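Local coordinates for acyl-CoA dehydrogenase domain protein Tcur3483 (Thermomonospora curvata, PDB 6WY9) that binds the flavin cofactor FAD and, as a member of the acyl-CoA dehydrogenase family, probably oxidises CH-CH groups of its substrates, at residues P117-Y122 / K130-I135; K67-D72 / P106-T111. One frame throughout, in Å; residues are numbered along the deposited sequence. Where two conformers were deposited one is given.

Contact 1 (P117-Y122 / K130-I135); sequences PTLMKY and KYLPGI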
loop_
_atom_site.group_PDB
_atom_site.type_symbol
_atom_site.label_atom_id
_atom_site.label_comp_id
_atom_site.label_asym_id
_atom_site.label_seq_id
_atom_site.Cartn_x
_atom_site.Cartn_y
_atom_site.Cartn_z
ATOM N N PRO A 117 -14.725 -34.482 -6.846
ATOM C CA PRO A 117 -14.971 -34.522 -5.396
ATOM C C PRO A 117 -16.346 -34.002 -5.012
ATOM O O PRO A 117 -16.889 -34.415 -3.981
ATOM C CB PRO A 117 -13.844 -33.650 -4.814
ATOM C CG PRO A 117 -12.786 -33.599 -5.891
ATOM C CD PRO A 117 -13.570 -33.623 -7.181
ATOM N N THR A 118 -16.933 -33.105 -5.798
ATOM C CA THR A 118 -18.308 -32.743 -5.503
ATOM C C THR A 118 -19.262 -33.860 -5.925
ATOM O O THR A 118 -20.258 -34.122 -5.231
ATOM C CB THR A 118 -18.657 -31.407 -6.173
ATOM O OG1 THR A 118 -18.469 -31.523 -7.585
ATOM C CG2 THR A 118 -17.756 -30.266 -5.646
ATOM N N LEU A 119 -18.956 -34.563 -7.025
ATOM C CA LEU A 119 -19.754 -35.735 -7.392
ATOM C C LEU A 119 -19.642 -36.836 -6.350
ATOM O O LEU A 119 -20.626 -37.530 -6.058
ATOM C CB LEU A 119 -19.330 -36.285 -8.753
ATOM C CG LEU A 119 -19.805 -35.538 -9.994
ATOM C CD1 LEU A 119 -19.110 -36.081 -11.248
ATOM C CD2 LEU A 119 -21.325 -35.658 -10.113
ATOM N N MET A 120 -18.440 -37.058 -5.815
ATOM C CA MET A 120 -18.302 -38.123 -4.825
ATOM C C MET A 120 -19.203 -37.858 -3.623
ATOM O O MET A 120 -19.628 -38.795 -2.940
ATOM C CB MET A 120 -16.834 -38.277 -4.392
ATOM C CG MET A 120 -15.841 -38.456 -5.544
ATOM S SD MET A 120 -14.090 -38.529 -5.048
ATOM C CE MET A 120 -14.021 -37.258 -3.785
ATOM N N LYS A 121 -19.520 -36.591 -3.375
ATOM C CA LYS A 121 -20.316 -36.186 -2.228
ATOM C C LYS A 121 -21.814 -36.173 -2.533
ATOM O O LYS A 121 -22.611 -36.753 -1.787
ATOM C CB LYS A 121 -19.845 -34.809 -1.766
ATOM C CG LYS A 121 -20.475 -34.315 -0.477
ATOM C CD LYS A 121 -20.003 -32.883 -0.170
ATOM C CE LYS A 121 -20.528 -32.412 1.182
ATOM N NZ LYS A 121 -20.079 -33.332 2.243
ATOM N N TYR A 122 -22.209 -35.539 -3.637
ATOM C CA TYR A 122 -23.612 -35.296 -3.945
ATOM C C TYR A 122 -24.138 -36.122 -5.111
ATOM O O TYR A 122 -25.302 -35.965 -5.486
ATOM C CB TYR A 122 -23.825 -33.800 -4.234
ATOM C CG TYR A 122 -23.551 -32.914 -3.040
ATOM C CD1 TYR A 122 -24.374 -32.958 -1.923
ATOM C CD2 TYR A 122 -22.462 -32.044 -3.021
ATOM C CE1 TYR A 122 -24.138 -32.158 -0.827
ATOM C CE2 TYR A 122 -22.214 -31.233 -1.923
ATOM C CZ TYR A 122 -23.064 -31.298 -0.831
ATOM O OH TYR A 122 -22.845 -30.514 0.275
ATOM N N LYS A 130 -21.043 -43.350 -14.079
ATOM C CA LYS A 130 -20.942 -42.853 -15.448
ATOM C C LYS A 130 -19.735 -41.941 -15.651
ATOM O O LYS A 130 -19.145 -41.942 -16.738
ATOM C CB LYS A 130 -22.238 -42.120 -15.814
ATOM C CG LYS A 130 -22.250 -41.338 -17.129
ATOM C CD LYS A 130 -23.718 -41.086 -17.571
ATOM C CE LYS A 130 -23.895 -39.919 -18.562
ATOM N NZ LYS A 130 -23.300 -40.137 -19.920
ATOM N N TYR A 131 -19.364 -41.149 -14.638
ATOM C CA TYR A 131 -18.419 -40.045 -14.806
ATOM C C TYR A 131 -17.068 -40.295 -14.155
ATOM O O TYR A 131 -16.037 -40.024 -14.772
ATOM C CB TYR A 131 -19.011 -38.721 -14.268
ATOM C CG TYR A 131 -20.211 -38.259 -15.069
ATOM C CD1 TYR A 131 -20.062 -37.719 -16.342
ATOM C CD2 TYR A 131 -21.501 -38.421 -14.573
ATOM C CE1 TYR A 131 -21.162 -37.340 -17.090
ATOM C CE2 TYR A 131 -22.613 -38.043 -15.315
ATOM C CZ TYR A 131 -22.436 -37.504 -16.568
ATOM O OH TYR A 131 -23.541 -37.144 -17.289
ATOM N N LEU A 132 -17.035 -40.780 -12.915
ATOM C CA LEU A 132 -15.761 -40.805 -12.202
ATOM C C LEU A 132 -14.722 -41.675 -12.892
ATOM O O LEU A 132 -13.563 -41.236 -12.989
ATOM C CB LEU A 132 -15.966 -41.251 -10.751
ATOM C CG LEU A 132 -16.741 -40.249 -9.897
ATOM C CD1 LEU A 132 -16.616 -40.647 -8.439
ATOM C CD2 LEU A 132 -16.221 -38.846 -10.114
ATOM N N PRO A 133 -15.049 -42.856 -13.423
ATOM C CA PRO A 133 -13.988 -43.667 -14.047
ATOM C C PRO A 133 -13.349 -42.970 -15.239
ATOM O O PRO A 133 -12.120 -43.010 -15.397
ATOM C CB PRO A 133 -14.717 -44.965 -14.444
ATOM C CG PRO A 133 -15.992 -44.968 -13.630
ATOM C CD PRO A 133 -16.371 -43.514 -13.518
ATOM N N GLY A 134 -14.155 -42.313 -16.075
ATOM C CA GLY A 134 -13.618 -41.626 -17.233
ATOM C C GLY A 134 -12.853 -40.385 -16.851
ATOM O O GLY A 134 -11.889 -40.009 -17.526
ATOM N N ILE A 135 -13.250 -39.736 -15.758
ATOM C CA ILE A 135 -12.412 -38.668 -15.224
ATOM C C ILE A 135 -11.058 -39.238 -14.818
ATOM O O ILE A 135 -10.000 -38.756 -15.238
ATOM C CB ILE A 135 -13.105 -37.974 -14.040
ATOM C CG1 ILE A 135 -14.328 -37.186 -14.525
ATOM C CG2 ILE A 135 -12.078 -37.115 -13.283
ATOM C CD1 ILE A 135 -14.969 -36.298 -13.468
#
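Leu-119 and Met-120 meet Tyr-131 and Leu-132 in a small, wholly apolar contact between two consecutive helices, 109-122 and 125-136, in the N-terminal domain. The segment axes run nearly antiparallel, at 151°, and come no closer than 10.5 Å, so side chains rather than backbones bridge the gap. Leu-119 reaches across with CD1, which rests 4.0 Å from CB of Tyr-131 and 4.2 Å from CD2 of Leu-132. The two leucines pass each other heading in opposite directions. Each has CG beside its own backbone N, anti to the carbonyl carbon (chi1 -77° in Leu-119, -68° in Leu-132), which turns the branch toward the facing helix. This is a helical hairpin with a short connection, part of the helical N-terminal domain of the acyl-CoA dehydrogenase fold. The other methyl of Leu-132, CD1, approaches CG of Met-120 to 3.7 Å, the two side chains crossing at about a right angle. It is therefore the methylene of Met-120 that touches Leu-132, while the chain bends farther out at chi3. Tyr-83, in a loop, packs on both Met-120 and Leu-132. Tyr-131 meets Leu-119 through CB; its ring carries CG of Lys-130 over one face, 3.7 Å above the plane, and meets the ring of Tyr-186 edge-to-face.

Contact 2 (K67-D72 / P106-T111); sequences KMLGSD and PFPFVT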
loop_
_atom_site.group_PDB
_atom_site.type_symbol
_atom_site.label_atom_id
_atom_site.label_comp_id
_atom_site.label_asym_id
_atom_site.label_seq_id
_atom_site.Cartn_x
_atom_site.Cartn_y
_atom_site.Cartn_z
ATOM N N LYS A 67 -5.219 -37.330 -21.355
ATOM C CA LYS A 67 -5.343 -38.768 -21.575
ATOM C C LYS A 67 -4.045 -39.489 -21.246
ATOM O O LYS A 67 -4.068 -40.594 -20.689
ATOM C CB LYS A 67 -5.764 -39.061 -23.014
ATOM C CG LYS A 67 -5.896 -40.547 -23.305
ATOM C CD LYS A 67 -6.541 -41.246 -22.115
ATOM C CE LYS A 67 -6.867 -42.714 -22.378
ATOM N NZ LYS A 67 -6.975 -43.496 -21.086
ATOM N N MET A 68 -2.898 -38.882 -21.567
ATOM C CA MET A 68 -1.633 -39.502 -21.184
ATOM C C MET A 68 -1.508 -39.595 -19.669
ATOM O O MET A 68 -1.271 -40.678 -19.119
ATOM C CB MET A 68 -0.457 -38.733 -21.788
ATOM C CG MET A 68 -0.063 -39.244 -23.161
ATOM S SD MET A 68 1.499 -38.593 -23.763
ATOM C CE MET A 68 1.031 -36.908 -24.175
ATOM N N LEU A 69 -1.664 -38.462 -18.973
ATOM C CA LEU A 69 -1.619 -38.478 -17.510
ATOM C C LEU A 69 -2.581 -39.504 -16.930
ATOM O O LEU A 69 -2.251 -40.208 -15.968
ATOM C CB LEU A 69 -1.967 -37.099 -16.959
ATOM C CG LEU A 69 -1.025 -35.950 -17.269
ATOM C CD1 LEU A 69 -1.757 -34.650 -16.951
ATOM C CD2 LEU A 69 0.270 -36.105 -16.481
ATOM N N GLY A 70 -3.785 -39.591 -17.503
ATOM C CA GLY A 70 -4.809 -40.461 -16.940
ATOM C C GLY A 70 -4.449 -41.928 -17.048
ATOM O O GLY A 70 -4.464 -42.666 -16.054
ATOM N N SER A 71 -4.112 -42.380 -18.253
ATOM C CA SER A 71 -3.694 -43.770 -18.373
ATOM C C SER A 71 -2.435 -44.076 -17.556
ATOM O O SER A 71 -2.251 -45.227 -17.155
ATOM C CB SER A 71 -3.512 -44.143 -19.847
ATOM O OG SER A 71 -2.781 -43.150 -20.532
ATOM N N ASP A 72 -1.586 -43.086 -17.247
ATOM C CA ASP A 72 -0.423 -43.374 -16.412
ATOM C C ASP A 72 -0.705 -43.297 -14.914
ATOM O O ASP A 72 0.225 -43.483 -14.119
ATOM C CB ASP A 72 0.749 -42.447 -16.753
ATOM C CG ASP A 72 1.318 -42.725 -18.115
ATOM O OD1 ASP A 72 1.115 -43.848 -18.623
ATOM O OD2 ASP A 72 1.947 -41.821 -18.688
ATOM N N PRO A 106 -0.373 -28.570 -18.825
ATOM C CA PRO A 106 -1.671 -28.293 -18.215
ATOM C C PRO A 106 -2.173 -29.538 -17.509
ATOM O O PRO A 106 -1.948 -30.661 -17.962
ATOM C CB PRO A 106 -2.548 -27.937 -19.419
ATOM C CG PRO A 106 -1.974 -28.780 -20.515
ATOM C CD PRO A 106 -0.471 -28.781 -20.278
ATOM N N PHE A 107 -2.832 -29.331 -16.372
ATOM C CA PHE A 107 -3.410 -30.394 -15.571
ATOM C C PHE A 107 -4.912 -30.160 -15.444
ATOM O O PHE A 107 -5.333 -29.007 -15.328
ATOM C CB PHE A 107 -2.764 -30.419 -14.185
ATOM C CG PHE A 107 -3.159 -31.595 -13.344
ATOM C CD1 PHE A 107 -4.321 -31.565 -12.594
ATOM C CD2 PHE A 107 -2.333 -32.702 -13.250
ATOM C CE1 PHE A 107 -4.684 -32.630 -11.800
ATOM C CE2 PHE A 107 -2.690 -33.779 -12.462
ATOM C CZ PHE A 107 -3.862 -33.746 -11.730
ATOM N N PRO A 108 -5.746 -31.204 -15.506
ATOM C CA PRO A 108 -7.204 -30.964 -15.463
ATOM C C PRO A 108 -7.701 -30.718 -14.043
ATOM O O PRO A 108 -8.471 -31.513 -13.479
ATOM C CB PRO A 108 -7.760 -32.256 -16.064
ATOM C CG PRO A 108 -6.779 -33.296 -15.635
ATOM C CD PRO A 108 -5.429 -32.638 -15.682
ATOM N N PHE A 109 -7.241 -29.610 -13.439
ATOM C CA PHE A 109 -7.585 -29.298 -12.050
ATOM C C PHE A 109 -9.100 -29.300 -11.860
ATOM O O PHE A 109 -9.651 -29.985 -10.995
ATOM C CB PHE A 109 -7.035 -27.918 -11.644
ATOM C CG PHE A 109 -5.537 -27.854 -11.420
ATOM C CD1 PHE A 109 -4.981 -28.233 -10.212
ATOM C CD2 PHE A 109 -4.695 -27.340 -12.399
ATOM C CE1 PHE A 109 -3.604 -28.145 -10.006
ATOM C CE2 PHE A 109 -3.325 -27.244 -12.195
ATOM C CZ PHE A 109 -2.784 -27.650 -11.005
ATOM N N VAL A 110 -9.785 -28.483 -12.660
ATOM C CA VAL A 110 -11.225 -28.318 -12.481
ATOM C C VAL A 110 -11.932 -29.666 -12.531
ATOM O O VAL A 110 -12.839 -29.932 -11.742
ATOM C CB VAL A 110 -11.790 -27.340 -13.525
ATOM C CG1 VAL A 110 -13.271 -27.363 -13.517
ATOM C CG2 VAL A 110 -11.326 -25.944 -13.216
ATOM N N THR A 111 -11.540 -30.530 -13.455
ATOM C CA THR A 111 -12.289 -31.768 -13.617
ATOM C C THR A 111 -11.955 -32.761 -12.517
ATOM O O THR A 111 -12.854 -33.401 -11.962
ATOM C CB THR A 111 -12.014 -32.374 -14.993
ATOM O OG1 THR A 111 -12.475 -31.458 -16.003
ATOM C CG2 THR A 111 -12.765 -33.714 -15.149
#
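Leu-69 points one methyl, CD1, at three consecutive residues, Pro-106, Phe-107 and Pro-108, which lead into helix 109-122. Its CG stands beside the backbone N and anti to the carbonyl carbon (chi1 -65°), and chi2 of 165° then extends CD1 away from CA, toward the turn. The methyl comes to 4.2 Å from CD2 of Phe-107, approaching that ring obliquely, and lies 4.4 Å from CD of Pro-108. A third neighbour is polar: Pro-106 O is 4.1 Å from CD1 of Leu-69 and, although buried, has no hydrogen-bonding partner in the model. Phe-107 brings its ring nearer to Leu-69 than the initial direction of its side chain suggests, with CG swung anti to the backbone N (chi1 -172°). The next proline covers part of this ring: CD of Pro-108 lies over one face, offset toward the rim and 3.4 Å above the plane. Pro-108 forms the centre of an inverse gamma turn, in which Phe-109 N bonds to Phe-107 O at 2.8 Å, and it occupies the N-cap position of the helix that follows. Within the helical N-terminal domain of the acyl-CoA dehydrogenase fold, the contact thus sets a leucine of one helix against the turn that starts another. Around it, Leu-69 also packs on Tyr-39 and Phe-40 of helix 26-41, Phe-107 meets Phe-97 of helix 90-103 edge-to-face, and farther along helix 109-122 Thr-111 OG1 accepts a hydrogen bond from Phe-142 N, where strand 142-145 begins.

Overall arrangement
Read from the N terminus, the chain shows how local and longer-range closures can share one helix. Contact 2 comes first: from helix 62-71 the chain runs through helix 90-103 and returns at 106-111, closing a loop with 33 residues between its segments. Contact 1 follows in series, a much tighter closure of seven residues between the end of helix 109-122 and helix 125-136, so the two loops neither nest nor cross. Contact 2 uses the turn leading into helix 109-122, contact 1 the helix's end. Although their centres are 15 Å apart, Ile-135 CD1 packs on Thr-111 CG2 at 3.8 Å, joining helices 125-136 and 109-122; contact 2 adds helix 62-71.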